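Local coordinates for protein N-acetylneuraminate lyase (Peptoclostridium difficile, PDB 4WOZ) that is a lyase of the dihydrodipicolinate synthetase family, built as a TIM barrel of eight parallel strands and assembled from four chains, at residues Ala89-Val94 with Lys104-Leu109; Val94-Ala99 with Asn134-Ser139. One frame throughout, in Å; residues are numbered along the deposited sequence.

Contact 1. Residues Ala89-Val94 with Lys104-Leu109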
loop_
_atom_site.group_PDB
_atom_site.type_symbol
_atom_site.label_atom_id
_atom_site.label_comp_id
_atom_site.label_asym_id
_atom_site.label_seq_id
_atom_site.Cartn_x
_atom_site.Cartn_y
_atom_site.Cartn_z
ATOM N N ALA A 89 3.640 22.718 -21.710
ATOM C CA ALA A 89 3.178 21.528 -22.402
ATOM C C ALA A 89 3.633 20.242 -21.721
ATOM O O ALA A 89 4.828 20.018 -21.545
ATOM C CB ALA A 89 3.663 21.552 -23.852
ATOM N N GLN A 90 2.676 19.408 -21.321
ATOM C CA GLN A 90 3.008 18.130 -20.699
ATOM C C GLN A 90 3.246 17.213 -21.896
ATOM O O GLN A 90 2.322 16.938 -22.657
ATOM C CB GLN A 90 1.835 17.607 -19.853
ATOM C CG GLN A 90 2.220 16.528 -18.832
ATOM C CD GLN A 90 2.643 15.208 -19.467
ATOM O OE1 GLN A 90 3.613 14.590 -19.040
ATOM N NE2 GLN A 90 1.901 14.765 -20.478
ATOM N N VAL A 91 4.481 16.763 -22.075
ATOM C CA VAL A 91 4.798 15.910 -23.214
ATOM C C VAL A 91 5.130 14.458 -22.867
ATOM O O VAL A 91 5.315 13.633 -23.763
ATOM C CB VAL A 91 5.975 16.492 -24.022
ATOM C CG1 VAL A 91 5.631 17.900 -24.507
ATOM C CG2 VAL A 91 7.233 16.512 -23.162
ATOM N N GLY A 92 5.196 14.143 -21.576
ATOM C CA GLY A 92 5.519 12.785 -21.165
ATOM C C GLY A 92 4.440 11.729 -21.356
ATOM O O GLY A 92 3.271 12.039 -21.593
ATOM N N SER A 93 4.854 10.468 -21.253
ATOM C CA SER A 93 3.970 9.303 -21.383
ATOM C C SER A 93 4.845 8.055 -21.330
ATOM O O SER A 93 6.070 8.153 -21.260
ATOM C CB SER A 93 3.216 9.319 -22.716
ATOM O OG SER A 93 4.036 8.830 -23.768
ATOM N N VAL A 94 4.225 6.881 -21.376
ATOM C CA VAL A 94 4.993 5.641 -21.334
ATOM C C VAL A 94 5.891 5.533 -22.569
ATOM O O VAL A 94 6.964 4.929 -22.519
ATOM C CB VAL A 94 4.065 4.411 -21.265
ATOM C CG1 VAL A 94 4.886 3.150 -21.056
ATOM C CG2 VAL A 94 3.056 4.585 -20.131
ATOM N N LYS A 104 9.449 18.525 -29.203
ATOM C CA LYS A 104 9.879 19.260 -30.392
ATOM C C LYS A 104 8.707 20.058 -30.945
ATOM O O LYS A 104 8.807 21.264 -31.175
ATOM C CB LYS A 104 10.372 18.296 -31.472
ATOM C CG LYS A 104 11.762 17.734 -31.251
ATOM C CD LYS A 104 12.172 16.883 -32.452
ATOM C CE LYS A 104 13.677 16.670 -32.508
ATOM N NZ LYS A 104 14.201 15.997 -31.286
ATOM N N PHE A 105 7.594 19.364 -31.158
ATOM C CA PHE A 105 6.387 19.983 -31.684
ATOM C C PHE A 105 5.989 21.220 -30.874
ATOM O O PHE A 105 5.836 22.306 -31.428
ATOM C CB PHE A 105 5.238 18.970 -31.679
ATOM C CG PHE A 105 3.987 19.463 -32.352
ATOM C CD1 PHE A 105 3.948 19.640 -33.730
ATOM C CD2 PHE A 105 2.847 19.741 -31.610
ATOM C CE1 PHE A 105 2.790 20.087 -34.362
ATOM C CE2 PHE A 105 1.682 20.188 -32.230
ATOM C CZ PHE A 105 1.656 20.361 -33.611
ATOM N N THR A 106 5.832 21.059 -29.564
ATOM C CA THR A 106 5.433 22.177 -28.714
ATOM C C THR A 106 6.479 23.284 -28.637
ATOM O O THR A 106 6.133 24.461 -28.628
ATOM C CB THR A 106 5.082 21.703 -27.279
ATOM O OG1 THR A 106 6.206 21.033 -26.693
ATOM C CG2 THR A 106 3.889 20.747 -27.315
ATOM N N THR A 107 7.756 22.921 -28.581
ATOM C CA THR A 107 8.796 23.939 -28.519
ATOM C C THR A 107 8.745 24.807 -29.779
ATOM O O THR A 107 8.905 26.034 -29.714
ATOM C CB THR A 107 10.199 23.313 -28.396
ATOM O OG1 THR A 107 10.322 22.662 -27.126
ATOM C CG2 THR A 107 11.276 24.386 -28.515
ATOM N N ASP A 108 8.504 24.171 -30.923
ATOM C CA ASP A 108 8.430 24.902 -32.178
ATOM C C ASP A 108 7.186 25.786 -32.210
ATOM O O ASP A 108 7.184 26.832 -32.855
ATOM C CB ASP A 108 8.433 23.939 -33.369
ATOM C CG ASP A 108 9.771 23.243 -33.554
ATOM O OD1 ASP A 108 10.786 23.756 -33.038
ATOM O OD2 ASP A 108 9.812 22.191 -34.230
ATOM N N LEU A 109 6.134 25.364 -31.513
ATOM C CA LEU A 109 4.898 26.138 -31.443
ATOM C C LEU A 109 5.085 27.336 -30.517
ATOM O O LEU A 109 4.239 28.228 -30.454
ATOM C CB LEU A 109 3.748 25.273 -30.927
ATOM C CG LEU A 109 3.068 24.342 -31.931
ATOM C CD1 LEU A 109 1.997 23.528 -31.223
ATOM C CD2 LEU A 109 2.446 25.166 -33.060
#

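Contact 2. Residues Val94-Ala99 with Asn134-Ser139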
loop_
_atom_site.group_PDB
_atom_site.type_symbol
_atom_site.label_atom_id
_atom_site.label_comp_id
_atom_site.label_asym_id
_atom_site.label_seq_id
_atom_site.Cartn_x
_atom_site.Cartn_y
_atom_site.Cartn_z
ATOM N N VAL A 94 4.225 6.881 -21.376
ATOM C CA VAL A 94 4.993 5.641 -21.334
ATOM C C VAL A 94 5.891 5.533 -22.569
ATOM O O VAL A 94 6.964 4.929 -22.519
ATOM C CB VAL A 94 4.065 4.411 -21.265
ATOM C CG1 VAL A 94 4.886 3.150 -21.056
ATOM C CG2 VAL A 94 3.056 4.585 -20.131
ATOM N N ASN A 95 5.454 6.137 -23.671
ATOM C CA ASN A 95 6.214 6.113 -24.917
ATOM C C ASN A 95 7.167 7.305 -25.030
ATOM O O ASN A 95 6.738 8.427 -25.309
ATOM C CB ASN A 95 5.259 6.107 -26.115
ATOM C CG ASN A 95 5.987 6.039 -27.446
ATOM O OD1 ASN A 95 7.221 5.993 -27.495
ATOM N ND2 ASN A 95 5.226 6.032 -28.535
ATOM N N LEU A 96 8.458 7.052 -24.823
ATOM C CA LEU A 96 9.478 8.094 -24.894
ATOM C C LEU A 96 9.621 8.753 -26.269
ATOM O O LEU A 96 9.721 9.976 -26.359
ATOM C CB LEU A 96 10.837 7.536 -24.458
ATOM C CG LEU A 96 12.037 8.490 -24.561
ATOM C CD1 LEU A 96 11.753 9.782 -23.800
ATOM C CD2 LEU A 96 13.279 7.809 -24.004
ATOM N N LYS A 97 9.638 7.955 -27.334
ATOM C CA LYS A 97 9.774 8.509 -28.681
ATOM C C LYS A 97 8.685 9.550 -28.920
ATOM O O LYS A 97 8.929 10.586 -29.542
ATOM C CB LYS A 97 9.682 7.400 -29.741
ATOM C CG LYS A 97 10.699 6.280 -29.557
ATOM C CD LYS A 97 10.575 5.190 -30.625
ATOM C CE LYS A 97 11.187 5.610 -31.959
ATOM N NZ LYS A 97 10.489 6.763 -32.592
ATOM N N GLU A 98 7.480 9.269 -28.428
ATOM C CA GLU A 98 6.373 10.204 -28.580
ATOM C C GLU A 98 6.663 11.455 -27.760
ATOM O O GLU A 98 6.411 12.574 -28.206
ATOM C CB GLU A 98 5.056 9.576 -28.104
ATOM C CG GLU A 98 3.885 10.559 -28.077
ATOM C CD GLU A 98 2.582 9.932 -27.604
ATOM O OE1 GLU A 98 2.572 9.303 -26.528
ATOM O OE2 GLU A 98 1.560 10.072 -28.309
ATOM N N ALA A 99 7.201 11.255 -26.563
ATOM C CA ALA A 99 7.523 12.367 -25.676
ATOM C C ALA A 99 8.507 13.322 -26.334
ATOM O O ALA A 99 8.302 14.537 -26.324
ATOM C CB ALA A 99 8.097 11.846 -24.365
ATOM N N ASN A 134 16.418 13.583 -19.133
ATOM C CA ASN A 134 17.518 14.201 -19.867
ATOM C C ASN A 134 17.308 14.079 -21.373
ATOM O O ASN A 134 17.539 15.028 -22.116
ATOM C CB ASN A 134 18.850 13.555 -19.488
ATOM C CG ASN A 134 19.255 13.850 -18.059
ATOM O OD1 ASN A 134 19.281 15.005 -17.636
ATOM N ND2 ASN A 134 19.580 12.805 -17.309
ATOM N N THR A 135 16.876 12.907 -21.823
ATOM C CA THR A 135 16.641 12.700 -23.242
ATOM C C THR A 135 15.621 13.717 -23.743
ATOM O O THR A 135 15.821 14.361 -24.771
ATOM C CB THR A 135 16.115 11.272 -23.522
ATOM O OG1 THR A 135 17.160 10.321 -23.280
ATOM C CG2 THR A 135 15.649 11.141 -24.961
ATOM N N ILE A 136 14.530 13.864 -23.005
ATOM C CA ILE A 136 13.481 14.796 -23.386
ATOM C C ILE A 136 13.946 16.247 -23.486
ATOM O O ILE A 136 13.835 16.859 -24.543
ATOM C CB ILE A 136 12.298 14.732 -22.394
ATOM C CG1 ILE A 136 11.612 13.369 -22.497
ATOM C CG2 ILE A 136 11.311 15.860 -22.679
ATOM C CD1 ILE A 136 10.488 13.176 -21.506
ATOM N N ILE A 137 14.469 16.793 -22.392
ATOM C CA ILE A 137 14.896 18.193 -22.372
ATOM C C ILE A 137 16.153 18.512 -23.173
ATOM O O ILE A 137 16.331 19.647 -23.619
ATOM C CB ILE A 137 15.096 18.701 -20.918
ATOM C CG1 ILE A 137 15.213 20.229 -20.906
ATOM C CG2 ILE A 137 16.348 18.076 -20.310
ATOM C CD1 ILE A 137 13.989 20.949 -21.459
ATOM N N ASN A 138 17.030 17.530 -23.356
ATOM C CA ASN A 138 18.248 17.775 -24.121
ATOM C C ASN A 138 17.952 17.783 -25.618
ATOM O O ASN A 138 18.750 18.280 -26.415
ATOM C CB ASN A 138 19.316 16.721 -23.814
ATOM C CG ASN A 138 19.742 16.730 -22.359
ATOM O OD1 ASN A 138 19.815 17.786 -21.727
ATOM N ND2 ASN A 138 20.044 15.550 -21.825
ATOM N N SER A 139 16.796 17.238 -25.989
ATOM C CA SER A 139 16.379 17.181 -27.388
ATOM C C SER A 139 15.878 18.518 -27.917
ATOM O O SER A 139 15.762 18.697 -29.128
ATOM C CB SER A 139 15.269 16.144 -27.577
ATOM O OG SER A 139 15.751 14.826 -27.391
#

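Contact 1. Residues Ala89-Val94 with Lys104-Leu109
Ala89 and Thr106 touch each other through methyl groups, and the flat groups beside them are the rings of Phe74, from helix 67-81, and Tyr111, each of which touches both residues. Between the two segments themselves the touching groups are methyls, the CB of Thr106 and one hydroxyl. The flat amide of Gln90 is on the other side of the strand. Its NE2 bonds Gly92 O at 3.2 Å, with the N-H...O angle at 162°. That oxygen lies in the plane of the amide, only 3° out of it. Gln90 OE1 receives Gly92 N in a weak bond. The amide bonds to Val117 N and Gly56 O as well, which should fix its rotation.

The contact itself is small, with 99 Å² buried in all. Ala89 CB points at the helix and meets Thr106 CG2 at 3.6 Å and Thr106 CB at 3.7 Å. The contact lies within a beta-alpha-beta crossover of the barrel: strand 86-90 leads into helix 96-109, which returns the chain to strand 113-117. Backbone bonds from Ala89 to Ala113 and Ser115 join the two parallel strands directly, while Thr106 covers Ala89 from the helix layer.

Thr106 OG1 stands between the backbone N and the carbonyl carbon, at chi1 58°. From there its hydroxyl bonds Leu102 O, one turn back in the helix, with Ala103 O as a second, weak partner. The polar end of this buried side chain is thus satisfied within its own helix. Val91 CG1, set anti to its carbonyl carbon, approaches the same Thr106 OG1 at 3.9 Å. That is a van der Waals approach, and the two side chains are turned at an oblique angle.

Contact 2. Residues Val94-Ala99 with Asn134-Ser139
Leu96 lays its CD1 methyl against Ile136 CG1, 3.8 Å away, and its CD2 methyl against Thr135 CG2 at 4.2 Å. The two branches thus touch neighbouring residues of helix 126-138, one each. Leu96 CG is anti to the backbone N (chi1 176°), which brings the end of the side chain closer to that helix than its first bond suggests. One turn along, Ala99 CB points toward the partner helix and meets Ile136 CD1 at 4.0 Å. Ile136 lies across the pair Leu96 and Ala99, meeting one with CG1 and the other with CD1. With CG1 anti to the carbonyl carbon (chi1 -67°), its chain runs on to CD1 at Ala99. The backbones come to 6.8 Å between Ala99 CA and Ile136 CA, and 156 Å² is buried.

Helices 96-109 and 126-138 are consecutive helices of the outer layer of the TIM barrel, packed side by side. Ile136 also reaches inward to Ile114 and Ala116 of strand 113-117 and to Leu144 of strand 144-147, so this pairing rests on the barrel wall. Leu96 packs on Gln281 of the second subunit as well.

Helix 96-109 begins here. Asn95 is its N-cap, and Glu98 N makes a weak capping bond to Asn95 OD1 at 3.4 Å. In 134-139, Ser139 OG donates to Thr135 O at 2.7 Å, with the donor tilted 24° from the carbonyl plane. Thr135 OG1 bonds His131 O, one turn earlier in its helix, leaving CG2 to face Leu96.

The groups that meet between the helices are all aliphatic. The fit therefore depends on the shape of methyl and methylene groups, and the nearby hydroxyls are bonded to main-chain oxygens of their own segment or helix.

Both contacts use helix 96-109. Contact 1 ties its later part to strand 86-90, and contact 2 ties its first turn to helix 126-138. Their centres are 9 Å apart, and their segments alternate along the chain. Val94 belongs to both, so the loop after the strand leads directly into the helix start. Ser93 OG and Glu98 OE1, 3.2 Å apart, probably form a hydrogen bond across that turn, and Glu98 OE1 also has a salt bridge to Lys70. Val91 touches contact 2 twice: its O lies 3.4 Å from Ala99 CB, and its CG2 lies 4.2 Å from Ile136 CG2. The shared Val94 packs on Phe63 of the second subunit.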